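Local coordinates for Non-structural polyprotein (PDB 4GUA), which is an alphavirus P23 polyprotein fragment that joins the nsP2 cysteine protease region to the nsP3 macro and zinc-binding domains, and probably takes part in replicase polyprotein processing, at residues A[521-526]-A[533-538]; A[542-547]-A[600-605]. One frame throughout, in Å; residues are numbered along the deposited sequence.

Contacts 1 and 2 both lie in the zinc-binding domain of nsP3, with centres about 10 Å apart. They follow one another along the chain: 521-526 meets 533-538 first, and 542-547 then meets 600-605. The two touch directly. CE1 of Phe-533 packs 3.9 Å from CE1 of Phe-544, and CA of His-522 lies 3.6 Å from CD1 of Leu-603. Contact 1 also reaches the metal-binding loop, because CD2 of His-522 is 3.3 Å from O of Cys-605. Cys-605 is a zinc ligand, together with Cys-607, Cys-630 and Cys-648. Contact 1 therefore packs against the backbone of the zinc site without supplying a ligand.

Contact 1: A[521-526]-A[533-538]; sequences IHPDSC and FSTTKG. With SO4 (sulfate ion), chain J.
Ile-521 meets Phe-533 and Ser-534 through both backbone and side chain. This closes the loop between strands 519-520 and 533-534 in the nsP3 zinc-binding domain. The backbone N of Ile-521 gives a hydrogen bond to O of Ser-534, 2.8 Å long and nearly straight at 168°. The Ile-521 side chain straddles the start of the other segment. CG1 sits between its own backbone N and carbonyl carbon (chi1 50°). This torsion lays CG1 beside the Ser-534 carbonyl and lets CD1 run on to CB of Phe-533. The other branch, CG2, approaches CD1 of the Phe-533 ring obliquely at 3.8 Å. A second apolar touch comes from Thr-535. Its CG2 stands anti to the backbone N and meets CA of Pro-523 at 3.8 Å, with the proline CB close by.

The next shell shapes each segment. A type I turn from His-522 to Ser-525 bends the chain away after Pro-523. In 533-538, OG of Ser-534 accepts from N of Thr-536 in an ST turn. The same hydroxyl donates to O4 of a sulfate ion at 3.3 Å. The ion probably comes from the crystallisation liquor.

Farther out, OG of Ser-525 and N of Cys-526 bond to the carboxylate of Glu-614 on helix 613-621. Ser-534 pairs with Val-519 in the two-stranded parallel sheet of 519-520 and 533-534, and the bond from Ile-521 lies just past the end of strand 519-520.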
loop_
_atom_site.group_PDB
_atom_site.type_symbol
_atom_site.label_atom_id
_atom_site.label_comp_id
_atom_site.label_asym_id
_atom_site.label_seq_id
_atom_site.Cartn_x
_atom_site.Cartn_y
_atom_site.Cartn_z
ATOM N N ILE A 521 12.878 -7.890 3.595
ATOM C CA ILE A 521 12.884 -9.275 4.062
ATOM C C ILE A 521 13.432 -9.419 5.477
ATOM O O ILE A 521 14.156 -8.554 5.979
ATOM C CB ILE A 521 13.721 -10.192 3.138
ATOM C CG1 ILE A 521 15.107 -9.582 2.888
ATOM C CG2 ILE A 521 12.989 -10.444 1.830
ATOM C CD1 ILE A 521 16.103 -10.532 2.224
ATOM N N HIS A 522 13.060 -10.521 6.118
ATOM C CA HIS A 522 13.581 -10.865 7.436
ATOM C C HIS A 522 15.114 -11.009 7.383
ATOM O O HIS A 522 15.655 -11.523 6.402
ATOM C CB HIS A 522 12.930 -12.172 7.902
ATOM C CG HIS A 522 13.196 -12.504 9.335
ATOM N ND1 HIS A 522 14.176 -13.388 9.723
ATOM C CD2 HIS A 522 12.616 -12.059 10.475
ATOM C CE1 HIS A 522 14.184 -13.482 11.040
ATOM N NE2 HIS A 522 13.249 -12.684 11.522
ATOM N N PRO A 523 15.818 -10.564 8.436
ATOM C CA PRO A 523 17.291 -10.584 8.447
ATOM C C PRO A 523 17.918 -11.978 8.258
ATOM O O PRO A 523 19.004 -12.105 7.688
ATOM C CB PRO A 523 17.637 -10.032 9.834
ATOM C CG PRO A 523 16.443 -9.228 10.231
ATOM C CD PRO A 523 15.264 -9.941 9.651
ATOM N N ASP A 524 17.241 -13.011 8.747
ATOM C CA ASP A 524 17.720 -14.388 8.626
ATOM C C ASP A 524 17.303 -15.041 7.302
ATOM O O ASP A 524 17.529 -16.231 7.086
ATOM C CB ASP A 524 17.222 -15.230 9.803
ATOM C CG ASP A 524 17.624 -14.647 11.152
ATOM O OD1 ASP A 524 18.609 -13.875 11.200
ATOM O OD2 ASP A 524 16.954 -14.963 12.164
ATOM N N SER A 525 16.669 -14.271 6.427
ATOM C CA SER A 525 16.276 -14.777 5.118
ATOM C C SER A 525 17.491 -15.187 4.297
ATOM O O SER A 525 18.541 -14.546 4.363
ATOM C CB SER A 525 15.488 -13.711 4.354
ATOM O OG SER A 525 15.140 -14.165 3.050
ATOM N N CYS A 526 17.325 -16.241 3.506
ATOM C CA CYS A 526 18.366 -16.708 2.597
ATOM C C CYS A 526 18.369 -15.888 1.308
ATOM O O CYS A 526 19.182 -16.122 0.415
ATOM C CB CYS A 526 18.150 -18.181 2.263
ATOM S SG CYS A 526 16.775 -18.481 1.126
ATOM N N PHE A 533 15.920 -7.574 -3.072
ATOM C CA PHE A 533 15.550 -7.800 -1.676
ATOM C C PHE A 533 16.520 -7.102 -0.731
ATOM O O PHE A 533 17.714 -6.991 -1.017
ATOM C CB PHE A 533 15.514 -9.294 -1.357
ATOM C CG PHE A 533 14.588 -10.080 -2.239
ATOM C CD1 PHE A 533 13.236 -10.168 -1.938
ATOM C CD2 PHE A 533 15.068 -10.735 -3.364
ATOM C CE1 PHE A 533 12.378 -10.892 -2.744
ATOM C CE2 PHE A 533 14.215 -11.464 -4.177
ATOM C CZ PHE A 533 12.868 -11.544 -3.865
ATOM N N SER A 534 15.998 -6.644 0.402
ATOM C CA SER A 534 16.802 -5.930 1.387
ATOM C C SER A 534 16.341 -6.182 2.819
ATOM O O SER A 534 15.151 -6.317 3.092
ATOM C CB SER A 534 16.761 -4.433 1.105
ATOM O OG SER A 534 17.267 -3.703 2.213
ATOM N N THR A 535 17.308 -6.244 3.727
ATOM C CA THR A 535 17.057 -6.451 5.146
ATOM C C THR A 535 16.642 -5.172 5.869
ATOM O O THR A 535 15.945 -5.225 6.879
ATOM C CB THR A 535 18.325 -7.000 5.830
ATOM O OG1 THR A 535 18.584 -8.327 5.360
ATOM C CG2 THR A 535 18.177 -7.015 7.345
ATOM N N THR A 536 17.117 -4.031 5.380
ATOM C CA THR A 536 16.852 -2.751 6.031
ATOM C C THR A 536 15.709 -1.901 5.446
ATOM O O THR A 536 15.335 -0.895 6.049
ATOM C CB THR A 536 18.125 -1.885 6.002
ATOM O OG1 THR A 536 18.440 -1.536 4.647
ATOM C CG2 THR A 536 19.292 -2.643 6.620
ATOM N N LYS A 537 15.135 -2.296 4.310
ATOM C CA LYS A 537 14.141 -1.440 3.657
ATOM C C LYS A 537 13.351 -2.124 2.531
ATOM O O LYS A 537 13.654 -3.253 2.145
ATOM C CB LYS A 537 14.847 -0.190 3.116
ATOM C CG LYS A 537 15.980 -0.490 2.157
ATOM C CD LYS A 537 16.654 0.778 1.631
ATOM C CE LYS A 537 17.843 0.443 0.720
ATOM N NZ LYS A 537 18.630 1.649 0.312
ATOM N N GLY A 538 12.374 -1.401 1.979
ATOM C CA GLY A 538 11.486 -1.928 0.951
ATOM C C GLY A 538 10.039 -2.169 1.379
ATOM O O GLY A 538 9.621 -1.800 2.478
HETATM S S SO4 J . 20.891 -6.053 2.715
HETATM O O1 SO4 J . 22.318 -6.053 2.409
HETATM O O2 SO4 J . 20.218 -7.064 1.897
HETATM O O3 SO4 J . 20.710 -6.370 4.128
HETATM O O4 SO4 J . 20.347 -4.723 2.438
#

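Contact 2: A[542-547]-A[600-605]. With ZN (zinc ion), chain V.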
loop_
_atom_site.group_PDB
_atom_site.type_symbol
_atom_site.label_atom_id
_atom_site.label_comp_id
_atom_site.label_asym_id
_atom_site.label_seq_id
_atom_site.Cartn_x
_atom_site.Cartn_y
_atom_site.Cartn_z
ATOM N N SER A 542 4.787 -9.448 -0.209
ATOM C CA SER A 542 5.209 -10.014 -1.482
ATOM C C SER A 542 4.676 -11.430 -1.681
ATOM O O SER A 542 4.420 -12.148 -0.714
ATOM C CB SER A 542 6.734 -10.021 -1.567
ATOM O OG SER A 542 7.155 -10.339 -2.876
ATOM N N TYR A 543 4.502 -11.827 -2.938
ATOM C CA TYR A 543 4.227 -13.227 -3.254
ATOM C C TYR A 543 5.511 -14.017 -3.544
ATOM O O TYR A 543 5.467 -15.239 -3.691
ATOM C CB TYR A 543 3.287 -13.339 -4.448
ATOM C CG TYR A 543 1.839 -13.043 -4.133
ATOM C CD1 TYR A 543 1.035 -14.006 -3.541
ATOM C CD2 TYR A 543 1.265 -11.822 -4.463
ATOM C CE1 TYR A 543 -0.278 -13.754 -3.267
ATOM C CE2 TYR A 543 -0.050 -11.564 -4.192
ATOM C CZ TYR A 543 -0.822 -12.536 -3.595
ATOM O OH TYR A 543 -2.148 -12.299 -3.314
ATOM N N PHE A 544 6.641 -13.320 -3.655
ATOM C CA PHE A 544 7.920 -13.972 -3.904
ATOM C C PHE A 544 7.914 -14.785 -5.185
ATOM O O PHE A 544 8.610 -15.795 -5.288
ATOM C CB PHE A 544 8.313 -14.861 -2.721
ATOM C CG PHE A 544 8.637 -14.088 -1.492
ATOM C CD1 PHE A 544 9.912 -13.587 -1.299
ATOM C CD2 PHE A 544 7.659 -13.818 -0.549
ATOM C CE1 PHE A 544 10.217 -12.845 -0.176
ATOM C CE2 PHE A 544 7.956 -13.078 0.580
ATOM C CZ PHE A 544 9.235 -12.589 0.766
ATOM N N GLU A 545 7.120 -14.356 -6.159
ATOM C CA GLU A 545 7.136 -15.011 -7.457
ATOM C C GLU A 545 8.545 -14.916 -8.043
ATOM O O GLU A 545 9.218 -13.900 -7.892
ATOM C CB GLU A 545 6.104 -14.387 -8.399
ATOM C CG GLU A 545 6.428 -12.985 -8.884
ATOM C CD GLU A 545 5.769 -11.885 -8.054
ATOM O OE1 GLU A 545 5.495 -12.103 -6.857
ATOM O OE2 GLU A 545 5.527 -10.790 -8.612
ATOM N N GLY A 546 8.991 -15.983 -8.699
ATOM C CA GLY A 546 10.344 -16.043 -9.221
ATOM C C GLY A 546 11.311 -16.682 -8.239
ATOM O O GLY A 546 12.493 -16.856 -8.536
ATOM N N THR A 547 10.809 -17.037 -7.064
ATOM C CA THR A 547 11.602 -17.786 -6.107
ATOM C C THR A 547 10.861 -19.069 -5.773
ATOM O O THR A 547 9.742 -19.280 -6.238
ATOM C CB THR A 547 11.826 -16.993 -4.805
ATOM O OG1 THR A 547 10.705 -17.166 -3.925
ATOM C CG2 THR A 547 12.033 -15.523 -5.105
ATOM N N PRO A 600 1.192 -11.895 1.075
ATOM C CA PRO A 600 1.470 -12.124 2.496
ATOM C C PRO A 600 2.490 -11.115 2.983
ATOM O O PRO A 600 3.343 -10.702 2.195
ATOM C CB PRO A 600 2.067 -13.531 2.540
ATOM C CG PRO A 600 1.981 -14.088 1.167
ATOM C CD PRO A 600 1.374 -13.095 0.246
ATOM N N LYS A 601 2.424 -10.722 4.248
ATOM C CA LYS A 601 3.425 -9.804 4.757
ATOM C C LYS A 601 4.766 -10.519 4.873
ATOM O O LYS A 601 4.836 -11.674 5.289
ATOM C CB LYS A 601 2.995 -9.148 6.078
ATOM C CG LYS A 601 2.733 -10.058 7.235
ATOM C CD LYS A 601 2.288 -9.232 8.439
ATOM C CE LYS A 601 0.811 -8.930 8.420
ATOM N NZ LYS A 601 0.107 -9.688 9.499
ATOM N N THR A 602 5.824 -9.811 4.486
ATOM C CA THR A 602 7.183 -10.339 4.495
ATOM C C THR A 602 7.895 -10.172 5.830
ATOM O O THR A 602 8.947 -10.763 6.047
ATOM C CB THR A 602 8.049 -9.600 3.460
ATOM O OG1 THR A 602 8.105 -8.211 3.804
ATOM C CG2 THR A 602 7.469 -9.733 2.066
ATOM N N LEU A 603 7.340 -9.363 6.723
ATOM C CA LEU A 603 8.036 -9.037 7.957
ATOM C C LEU A 603 7.074 -8.929 9.143
ATOM O O LEU A 603 6.925 -7.861 9.731
ATOM C CB LEU A 603 8.779 -7.718 7.765
ATOM C CG LEU A 603 9.948 -7.451 8.701
ATOM C CD1 LEU A 603 11.116 -8.366 8.343
ATOM C CD2 LEU A 603 10.348 -5.984 8.639
ATOM N N PRO A 604 6.428 -10.045 9.504
ATOM C CA PRO A 604 5.466 -10.069 10.614
ATOM C C PRO A 604 6.134 -9.836 11.967
ATOM O O PRO A 604 5.521 -9.281 12.887
ATOM C CB PRO A 604 4.869 -11.472 10.527
ATOM C CG PRO A 604 5.898 -12.282 9.809
ATOM C CD PRO A 604 6.535 -11.351 8.836
ATOM N N CYS A 605 7.380 -10.277 12.089
ATOM C CA CYS A 605 8.193 -9.939 13.251
ATOM C C CYS A 605 9.659 -10.143 12.927
ATOM O O CYS A 605 9.995 -10.622 11.845
ATOM C CB CYS A 605 7.791 -10.767 14.473
ATOM S SG CYS A 605 8.081 -12.535 14.322
HETATM ZN ZN ZN V . 7.922 -13.361 16.545
#
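Ser-542 and Pro-600 join two loops of the zinc-binding domain. The first leads to helix 550-562, and the second carries a cysteine of the metal site. An ST turn at Ser-542 opens the segment 542-547, and a type II turn from Phe-544 to Thr-547 follows.

Among the polar contacts, N of Ser-542 donates to O of Pro-600 at 3.1 Å, nearly in line with the C=O bond. OG of Ser-542 is trans to its own N (chi1 -170°) and accepts from N of Phe-544. O of Phe-544 receives two bonds, from N and from OG1 of Thr-547. OG1 also caps N of Phe-549. The hydroxyl of Thr-602 is held by O of Trp-520, and OH of Tyr-543 bonds to OG of Ser-597.

The apolar contacts flank the bond from Ser-542 to Pro-600. CD of Pro-600 sits over one face of the Tyr-543 ring, toward its rim, in a CH-pi contact 4.2 Å from the centroid. CG2 of Thr-602 meets CB of Ser-542 at 3.7 Å. The same methyl comes within 3.6 Å of CZ of Phe-544, approaching the ring obliquely. Pro-613 of helix 613-621 packs on both Phe-544 and Pro-600.

The last group is the metal. Cys-605 is one of four cysteines that hold the zinc, and its SG lies 2.4 Å from the ion.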